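Local atomic coordinates of TlmII (Streptoalloteichus hindustanus, PDB entry 4HVM), a protein that takes part in tallysomycin biosynthesis as a condensation-domain protein of the nonribosomal peptide synthetase type and probably binds phosphopantetheine. Residues F302-G308 / R320-F325; A201-R205 / D273-L277; D49-A53 / A86-S90. One frame throughout, in Å; residues are numbered along the deposited sequence.

Contact 1 of 3, residues F302-G308 / R320-F325; sequences FGVDLTG and RTQAGF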
loop_
_atom_site.group_PDB
_atom_site.type_symbol
_atom_site.label_atom_id
_atom_site.label_comp_id
_atom_site.label_asym_id
_atom_site.label_seq_id
_atom_site.Cartn_x
_atom_site.Cartn_y
_atom_site.Cartn_z
ATOM N N PHE A 302 5.146 -5.417 14.323
ATOM C CA PHE A 302 4.668 -5.507 15.701
ATOM C C PHE A 302 4.244 -6.927 16.048
ATOM O O PHE A 302 3.921 -7.718 15.163
ATOM C CB PHE A 302 3.508 -4.536 15.945
ATOM C CG PHE A 302 2.269 -4.854 15.160
ATOM C CD1 PHE A 302 2.167 -4.500 13.825
ATOM C CD2 PHE A 302 1.197 -5.491 15.762
ATOM C CE1 PHE A 302 1.028 -4.791 13.106
ATOM C CE2 PHE A 302 0.056 -5.780 15.048
ATOM C CZ PHE A 302 -0.029 -5.430 13.719
ATOM N N GLY A 303 4.243 -7.241 17.340
ATOM C CA GLY A 303 3.891 -8.571 17.794
ATOM C C GLY A 303 2.642 -8.615 18.656
ATOM O O GLY A 303 2.459 -7.789 19.549
ATOM N N VAL A 304 1.780 -9.587 18.380
ATOM C CA VAL A 304 0.599 -9.826 19.197
ATOM C C VAL A 304 0.895 -10.946 20.194
ATOM O O VAL A 304 1.217 -12.067 19.801
ATOM C CB VAL A 304 -0.610 -10.215 18.328
ATOM C CG1 VAL A 304 -1.853 -10.356 19.181
ATOM C CG2 VAL A 304 -0.831 -9.180 17.239
ATOM N N ASP A 305 0.798 -10.635 21.482
ATOM C CA ASP A 305 1.056 -11.622 22.522
ATOM C C ASP A 305 -0.175 -12.485 22.762
ATOM O O ASP A 305 -1.180 -12.012 23.281
ATOM C CB ASP A 305 1.484 -10.933 23.817
ATOM C CG ASP A 305 1.950 -11.915 24.874
ATOM O OD1 ASP A 305 2.204 -13.092 24.534
ATOM O OD2 ASP A 305 2.065 -11.498 26.047
ATOM N N LEU A 306 -0.082 -13.757 22.392
ATOM C CA LEU A 306 -1.224 -14.663 22.450
ATOM C C LEU A 306 -1.128 -15.635 23.623
ATOM O O LEU A 306 -1.833 -16.645 23.656
ATOM C CB LEU A 306 -1.297 -15.465 21.151
ATOM C CG LEU A 306 -1.154 -14.687 19.841
ATOM C CD1 LEU A 306 -0.693 -15.619 18.734
ATOM C CD2 LEU A 306 -2.470 -14.024 19.466
ATOM N N THR A 307 -0.270 -15.315 24.589
ATOM C CA THR A 307 0.146 -16.270 25.619
ATOM C C THR A 307 -0.969 -16.947 26.426
ATOM O O THR A 307 -1.093 -18.171 26.407
ATOM C CB THR A 307 1.160 -15.645 26.593
ATOM O OG1 THR A 307 2.341 -15.267 25.873
ATOM C CG2 THR A 307 1.537 -16.645 27.673
ATOM N N GLY A 308 -1.770 -16.165 27.137
ATOM C CA GLY A 308 -2.725 -16.748 28.065
ATOM C C GLY A 308 -4.146 -16.907 27.557
ATOM O O GLY A 308 -5.072 -17.096 28.345
ATOM N N ARG A 320 -4.570 -6.833 22.835
ATOM C CA ARG A 320 -3.209 -7.326 22.687
ATOM C C ARG A 320 -2.585 -6.894 21.360
ATOM O O ARG A 320 -1.373 -6.699 21.271
ATOM C CB ARG A 320 -3.188 -8.848 22.848
ATOM C CG ARG A 320 -3.897 -9.310 24.113
ATOM C CD ARG A 320 -3.664 -10.773 24.410
ATOM N NE ARG A 320 -4.198 -11.154 25.714
ATOM C CZ ARG A 320 -3.778 -12.197 26.422
ATOM N NH1 ARG A 320 -4.329 -12.460 27.598
ATOM N NH2 ARG A 320 -2.806 -12.973 25.962
ATOM N N THR A 321 -3.417 -6.735 20.334
ATOM C CA THR A 321 -2.954 -6.261 19.035
ATOM C C THR A 321 -2.563 -4.792 19.111
ATOM O O THR A 321 -1.530 -4.379 18.582
ATOM C CB THR A 321 -4.051 -6.412 17.970
ATOM O OG1 THR A 321 -4.437 -7.788 17.873
ATOM C CG2 THR A 321 -3.560 -5.925 16.616
ATOM N N GLN A 322 -3.402 -4.007 19.778
ATOM C CA GLN A 322 -3.175 -2.573 19.916
ATOM C C GLN A 322 -1.950 -2.280 20.777
ATOM O O GLN A 322 -1.234 -1.306 20.545
ATOM C CB GLN A 322 -4.414 -1.897 20.509
ATOM C CG GLN A 322 -4.316 -0.383 20.646
ATOM C CD GLN A 322 -5.614 0.228 21.134
ATOM O OE1 GLN A 322 -6.693 -0.292 20.855
ATOM N NE2 GLN A 322 -5.518 1.324 21.878
ATOM N N ALA A 323 -1.712 -3.129 21.773
ATOM C CA ALA A 323 -0.570 -2.962 22.666
ATOM C C ALA A 323 0.744 -3.211 21.936
ATOM O O ALA A 323 1.747 -2.548 22.197
ATOM C CB ALA A 323 -0.693 -3.884 23.864
ATOM N N GLY A 324 0.737 -4.176 21.024
ATOM C CA GLY A 324 1.921 -4.488 20.250
ATOM C C GLY A 324 2.185 -3.447 19.182
ATOM O O GLY A 324 3.333 -3.071 18.940
ATOM N N PHE A 325 1.117 -2.980 18.545
ATOM C CA PHE A 325 1.228 -2.008 17.463
ATOM C C PHE A 325 1.724 -0.656 17.961
ATOM O O PHE A 325 2.678 -0.103 17.418
ATOM C CB PHE A 325 -0.118 -1.845 16.757
ATOM C CG PHE A 325 -0.111 -0.816 15.661
ATOM C CD1 PHE A 325 0.470 -1.092 14.431
ATOM C CD2 PHE A 325 -0.698 0.423 15.855
ATOM C CE1 PHE A 325 0.468 -0.145 13.420
ATOM C CE2 PHE A 325 -0.704 1.370 14.849
ATOM C CZ PHE A 325 -0.121 1.088 13.631
#
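Arg320 of helix 314-330 stretches along the end of strand 297-305 and closes on Asp305. Its chain is extended from CG to NE and passes alongside Asp305 O, which carries the guanidinium past the last strand residue; NH2 gives that oxygen a nearly straight hydrogen bond of 3.3 Å (169°). Asp305 O lies close to the guanidinium plane, but NH2 stands 40° out of the carbonyl plane, not on a lone pair. The backbone N atoms of Thr307 and Gly308 pack at the same edge without bonding to it. With the guanidinium gone, as in an alanine here, Asp305 O would probably lose this donor and the loop after the strand its cover.

One residue on, Thr321 meets Val304, its OG1 3.9 Å from Val304 CG1, although that hydroxyl is hydrogen-bonded to Leu317 O within the helix. Its CG2 reaches Phe302 CE2. Gly324 suits its place because a side chain would run into Gly303 O; without one, its CA makes a CA-H...O contact with that oxygen. Phe325 then sets CB over the face of the Phe302 ring and its own edge toward that face, a T-shaped pair with centroids 5.4 Å apart. Ala246 and Leu243 of helix 241-255 complete the packing here.

Close apolar and aromatic contact thus seats the helix, while the single bond from Arg320 ties down its more exposed end.

Contact 2 of 3, residues A201-R205 / D273-L277; sequences ALPVR and DSLYL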
loop_
_atom_site.group_PDB
_atom_site.type_symbol
_atom_site.label_atom_id
_atom_site.label_comp_id
_atom_site.label_asym_id
_atom_site.label_seq_id
_atom_site.Cartn_x
_atom_site.Cartn_y
_atom_site.Cartn_z
ATOM N N ALA A 201 15.194 -12.003 19.661
ATOM C CA ALA A 201 14.223 -12.764 20.440
ATOM C C ALA A 201 12.982 -13.141 19.635
ATOM O O ALA A 201 12.125 -13.880 20.117
ATOM C CB ALA A 201 13.831 -11.992 21.688
ATOM N N LEU A 202 12.884 -12.631 18.413
ATOM C CA LEU A 202 11.754 -12.946 17.545
ATOM C C LEU A 202 11.680 -14.444 17.268
ATOM O O LEU A 202 12.663 -15.047 16.838
ATOM C CB LEU A 202 11.852 -12.176 16.228
ATOM C CG LEU A 202 10.996 -10.920 16.071
ATOM C CD1 LEU A 202 11.271 -9.923 17.178
ATOM C CD2 LEU A 202 11.228 -10.276 14.715
ATOM N N PRO A 203 10.508 -15.047 17.515
ATOM C CA PRO A 203 10.285 -16.483 17.308
ATOM C C PRO A 203 10.482 -16.906 15.853
ATOM O O PRO A 203 10.319 -16.094 14.941
ATOM C CB PRO A 203 8.825 -16.677 17.726
ATOM C CG PRO A 203 8.208 -15.320 17.618
ATOM C CD PRO A 203 9.293 -14.361 17.985
ATOM N N VAL A 204 10.828 -18.173 15.651
ATOM C CA VAL A 204 11.127 -18.692 14.322
ATOM C C VAL A 204 9.874 -19.177 13.596
ATOM O O VAL A 204 9.079 -19.936 14.148
ATOM C CB VAL A 204 12.143 -19.849 14.393
ATOM C CG1 VAL A 204 12.505 -20.328 12.997
ATOM C CG2 VAL A 204 13.389 -19.418 15.151
ATOM N N ARG A 205 9.711 -18.734 12.353
ATOM C CA ARG A 205 8.599 -19.164 11.512
ATOM C C ARG A 205 9.038 -19.325 10.058
ATOM O O ARG A 205 9.287 -20.436 9.593
ATOM C CB ARG A 205 7.440 -18.170 11.604
ATOM C CG ARG A 205 6.438 -18.479 12.699
ATOM C CD ARG A 205 5.378 -17.395 12.770
ATOM N NE ARG A 205 4.658 -17.250 11.507
ATOM C CZ ARG A 205 3.519 -17.873 11.219
ATOM N NH1 ARG A 205 2.966 -18.689 12.104
ATOM N NH2 ARG A 205 2.932 -17.682 10.044
ATOM N N ASP A 273 2.664 -18.513 22.435
ATOM C CA ASP A 273 3.510 -17.386 22.813
ATOM C C ASP A 273 3.062 -16.087 22.136
ATOM O O ASP A 273 2.127 -15.426 22.594
ATOM C CB ASP A 273 4.977 -17.686 22.483
ATOM C CG ASP A 273 5.938 -16.728 23.164
ATOM O OD1 ASP A 273 5.713 -16.404 24.350
ATOM O OD2 ASP A 273 6.919 -16.305 22.512
ATOM N N SER A 274 3.736 -15.723 21.048
ATOM C CA SER A 274 3.403 -14.502 20.319
ATOM C C SER A 274 3.567 -14.662 18.808
ATOM O O SER A 274 4.227 -15.589 18.334
ATOM C CB SER A 274 4.248 -13.326 20.812
ATOM O OG SER A 274 5.608 -13.495 20.463
ATOM N N LEU A 275 2.965 -13.737 18.064
ATOM C CA LEU A 275 2.971 -13.761 16.607
ATOM C C LEU A 275 3.285 -12.370 16.057
ATOM O O LEU A 275 2.698 -11.377 16.490
ATOM C CB LEU A 275 1.612 -14.234 16.092
ATOM C CG LEU A 275 1.414 -14.290 14.578
ATOM C CD1 LEU A 275 2.205 -15.437 13.966
ATOM C CD2 LEU A 275 -0.061 -14.405 14.236
ATOM N N TYR A 276 4.207 -12.296 15.101
ATOM C CA TYR A 276 4.630 -11.003 14.562
ATOM C C TYR A 276 4.096 -10.709 13.165
ATOM O O TYR A 276 4.228 -11.520 12.251
ATOM C CB TYR A 276 6.153 -10.876 14.591
ATOM C CG TYR A 276 6.668 -10.491 15.953
ATOM C CD1 TYR A 276 6.794 -11.438 16.961
ATOM C CD2 TYR A 276 7.014 -9.178 16.236
ATOM C CE1 TYR A 276 7.260 -11.088 18.214
ATOM C CE2 TYR A 276 7.480 -8.816 17.482
ATOM C CZ TYR A 276 7.602 -9.773 18.468
ATOM O OH TYR A 276 8.067 -9.402 19.708
ATOM N N LEU A 277 3.501 -9.532 13.014
ATOM C CA LEU A 277 2.865 -9.133 11.767
ATOM C C LEU A 277 3.527 -7.896 11.173
ATOM O O LEU A 277 4.413 -7.297 11.780
ATOM C CB LEU A 277 1.377 -8.849 11.986
ATOM C CG LEU A 277 0.391 -9.988 12.251
ATOM C CD1 LEU A 277 0.589 -10.641 13.616
ATOM C CD2 LEU A 277 -1.034 -9.476 12.117
#
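Leu202 sits squarely over the aromatic ring of Tyr276, with the leucine branch point on the ring axis. The loop that follows helix 185-198 is thereby laid against strand 274-282 of the six-stranded sheet in the C-terminal half of the chain.

Tyr276 can be followed outward. Its CA-CB bond turns toward the loop, and CG stands anti to the carbonyl carbon (chi1 -81°), which brings the ring up to Leu202 and Pro203. Beyond CB and CG, CD1 is the first ring atom to touch the loop, 4.0 Å from Pro203 CD. CE1 meets the same proline carbon at 3.9 Å. On the other branch CE2 reaches Leu202 CD1, and at the far end CZ lies 3.9 Å from that methyl, with OH only slightly farther. The leucine CG itself stands 4.1 Å from the ring centroid and 1° off the normal, a CH-pi contact over the middle of the face. Trp357 also touches both Leu202 and Tyr276.

Proline suits the neighbouring place because its compact ring offers two carbons to the strand: CD packs on the tyrosine, while CG lies 4.1 Å from Ser274 O. Farther along, the bend of the Arg205 chain at chi3 (59°) lays one face of its guanidinium against Leu275 CD1, with NH1 3.8 Å from that methyl, while NE reaches Asp358 in a salt bridge.

The junction therefore relies on fit and on apolar surface. Polar fastening comes from beyond it, where Arg356 hydrogen-bonds Leu202 O and Asp358 pairs with Arg205, so the loop is held on the strand through residues just ahead of strand 359-361.

Contact 3 of 3, residues D49-A53 / A86-S90; sequences DDRLA and ALVRS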
loop_
_atom_site.group_PDB
_atom_site.type_symbol
_atom_site.label_atom_id
_atom_site.label_comp_id
_atom_site.label_asym_id
_atom_site.label_seq_id
_atom_site.Cartn_x
_atom_site.Cartn_y
_atom_site.Cartn_z
ATOM N N ASP A 49 -13.856 14.304 -23.181
ATOM C CA ASP A 49 -12.562 13.628 -23.127
ATOM C C ASP A 49 -11.387 14.590 -23.257
ATOM O O ASP A 49 -10.420 14.505 -22.500
ATOM C CB ASP A 49 -12.467 12.546 -24.205
ATOM C CG ASP A 49 -13.263 11.303 -23.857
ATOM O OD1 ASP A 49 -13.702 11.179 -22.693
ATOM O OD2 ASP A 49 -13.434 10.444 -24.750
ATOM N N ASP A 50 -11.477 15.501 -24.219
ATOM C CA ASP A 50 -10.411 16.464 -24.464
ATOM C C ASP A 50 -10.217 17.381 -23.264
ATOM O O ASP A 50 -9.093 17.761 -22.938
ATOM C CB ASP A 50 -10.714 17.284 -25.719
ATOM C CG ASP A 50 -10.737 16.433 -26.977
ATOM O OD1 ASP A 50 -9.816 15.604 -27.150
ATOM O OD2 ASP A 50 -11.678 16.589 -27.786
ATOM N N ARG A 51 -11.321 17.728 -22.610
ATOM C CA ARG A 51 -11.270 18.571 -21.425
ATOM C C ARG A 51 -10.623 17.812 -20.275
ATOM O O ARG A 51 -9.844 18.373 -19.507
ATOM C CB ARG A 51 -12.673 19.032 -21.027
ATOM C CG ARG A 51 -12.702 19.946 -19.813
ATOM C CD ARG A 51 -11.969 21.249 -20.091
ATOM N NE ARG A 51 -11.659 21.984 -18.866
ATOM C CZ ARG A 51 -10.502 21.900 -18.216
ATOM N NH1 ARG A 51 -9.535 21.112 -18.671
ATOM N NH2 ARG A 51 -10.307 22.606 -17.110
ATOM N N LEU A 52 -10.951 16.529 -20.165
ATOM C CA LEU A 52 -10.382 15.681 -19.128
ATOM C C LEU A 52 -8.905 15.414 -19.396
ATOM O O LEU A 52 -8.095 15.375 -18.469
ATOM C CB LEU A 52 -11.150 14.363 -19.035
ATOM C CG LEU A 52 -10.706 13.378 -17.950
ATOM C CD1 LEU A 52 -10.791 14.003 -16.562
ATOM C CD2 LEU A 52 -11.540 12.112 -18.023
ATOM N N ALA A 53 -8.564 15.233 -20.670
ATOM C CA ALA A 53 -7.181 15.017 -21.077
ATOM C C ALA A 53 -6.334 16.246 -20.776
ATOM O O ALA A 53 -5.185 16.129 -20.349
ATOM C CB ALA A 53 -7.111 14.679 -22.559
ATOM N N ALA A 86 3.041 11.243 -20.403
ATOM C CA ALA A 86 2.527 10.244 -19.477
ATOM C C ALA A 86 1.019 10.052 -19.595
ATOM O O ALA A 86 0.424 9.295 -18.830
ATOM C CB ALA A 86 2.899 10.624 -18.054
ATOM N N LEU A 87 0.398 10.740 -20.546
ATOM C CA LEU A 87 -1.041 10.607 -20.741
ATOM C C LEU A 87 -1.371 9.613 -21.854
ATOM O O LEU A 87 -1.132 9.878 -23.033
ATOM C CB LEU A 87 -1.676 11.967 -21.033
ATOM C CG LEU A 87 -3.188 11.959 -21.254
ATOM C CD1 LEU A 87 -3.912 11.350 -20.061
ATOM C CD2 LEU A 87 -3.687 13.368 -21.527
ATOM N N VAL A 88 -1.918 8.466 -21.465
ATOM C CA VAL A 88 -2.303 7.430 -22.415
ATOM C C VAL A 88 -3.820 7.397 -22.584
ATOM O O VAL A 88 -4.556 7.294 -21.605
ATOM C CB VAL A 88 -1.828 6.044 -21.944
ATOM C CG1 VAL A 88 -2.246 4.974 -22.941
ATOM C CG2 VAL A 88 -0.317 6.043 -21.734
ATOM N N ARG A 89 -4.283 7.487 -23.828
ATOM C CA ARG A 89 -5.716 7.511 -24.110
ATOM C C ARG A 89 -6.157 6.247 -24.835
ATOM O O ARG A 89 -5.612 5.901 -25.883
ATOM C CB ARG A 89 -6.078 8.755 -24.925
ATOM C CG ARG A 89 -5.598 10.046 -24.284
ATOM C CD ARG A 89 -6.024 11.272 -25.072
ATOM N NE ARG A 89 -7.476 11.392 -25.159
ATOM C CZ ARG A 89 -8.113 12.477 -25.586
ATOM N NH1 ARG A 89 -7.429 13.548 -25.964
ATOM N NH2 ARG A 89 -9.439 12.490 -25.629
ATOM N N SER A 90 -7.143 5.558 -24.267
ATOM C CA SER A 90 -7.646 4.312 -24.836
ATOM C C SER A 90 -9.168 4.330 -24.959
ATOM O O SER A 90 -9.843 5.133 -24.316
ATOM C CB SER A 90 -7.204 3.118 -23.985
ATOM O OG SER A 90 -5.791 3.016 -23.931
#
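Arg89 reaches from the edge strand 87-91 to the first turn of helix 49-62 and pairs with Asp50. The two elements belong to the N-terminal half of a condensation domain, a member of the CoA-dependent acyltransferase clan, where the helix packs across one face of a mixed five-stranded sheet; segments 49-53 and 87-90 run roughly antiparallel, at 160°.

The salt bridge is loose. Both NH1 and NH2 of Arg89 turn toward Asp50 OD1, at 3.4 Å and 3.5 Å, each a weak hydrogen bond. The oxygen lies at the guanidinium edge, near its plane, while the carboxylate is turned 77° against it. Over one guanidinium face comes Ala53 CB, 3.6 Å from NH1; the small residue lets the flat cation lie close to the helix. The bend at chi3 of Arg89 (61°) turns the group along that helix surface.

Two residues earlier on the strand, Leu87 supplies the apolar half: its CD2 packs 3.8 Å from Ala53 CB, and the same side chain continues onto Ala56 and Asp57. Two acids in the first turn suit a helix start, whose partial positive charge they would probably balance.

Farther out, Leu126 of strand 122-128 touches Asp49 and Ala53, and Arg128 of that strand takes Asp49 OD2 in a salt bridge. Arg89 NH2 lies near Asp49 CB, its distance to Asp49 OD2 being 4.6 Å, beyond a salt bridge.

In the fold
Contacts 1 and 2 share one sheet: strands 297-305 and 274-282 are antiparallel neighbours, tied by backbone bonds such as Val304 N to Leu275 O (2.8 Å), and the contact centres lie about 11 Å apart. Helix 314-330 packs on the first strand, a loop on the second. Both contacts are partly buried, and aromatic and aliphatic groups do most of their work, with arginines toward the more open ends. Contact 3 stands on the opposite side of the chain's centre, its centre about 48 Å from that of contact 1, on the edge of a different sheet. As a surface contact, it relies on a weak salt bridge beside a small apolar patch.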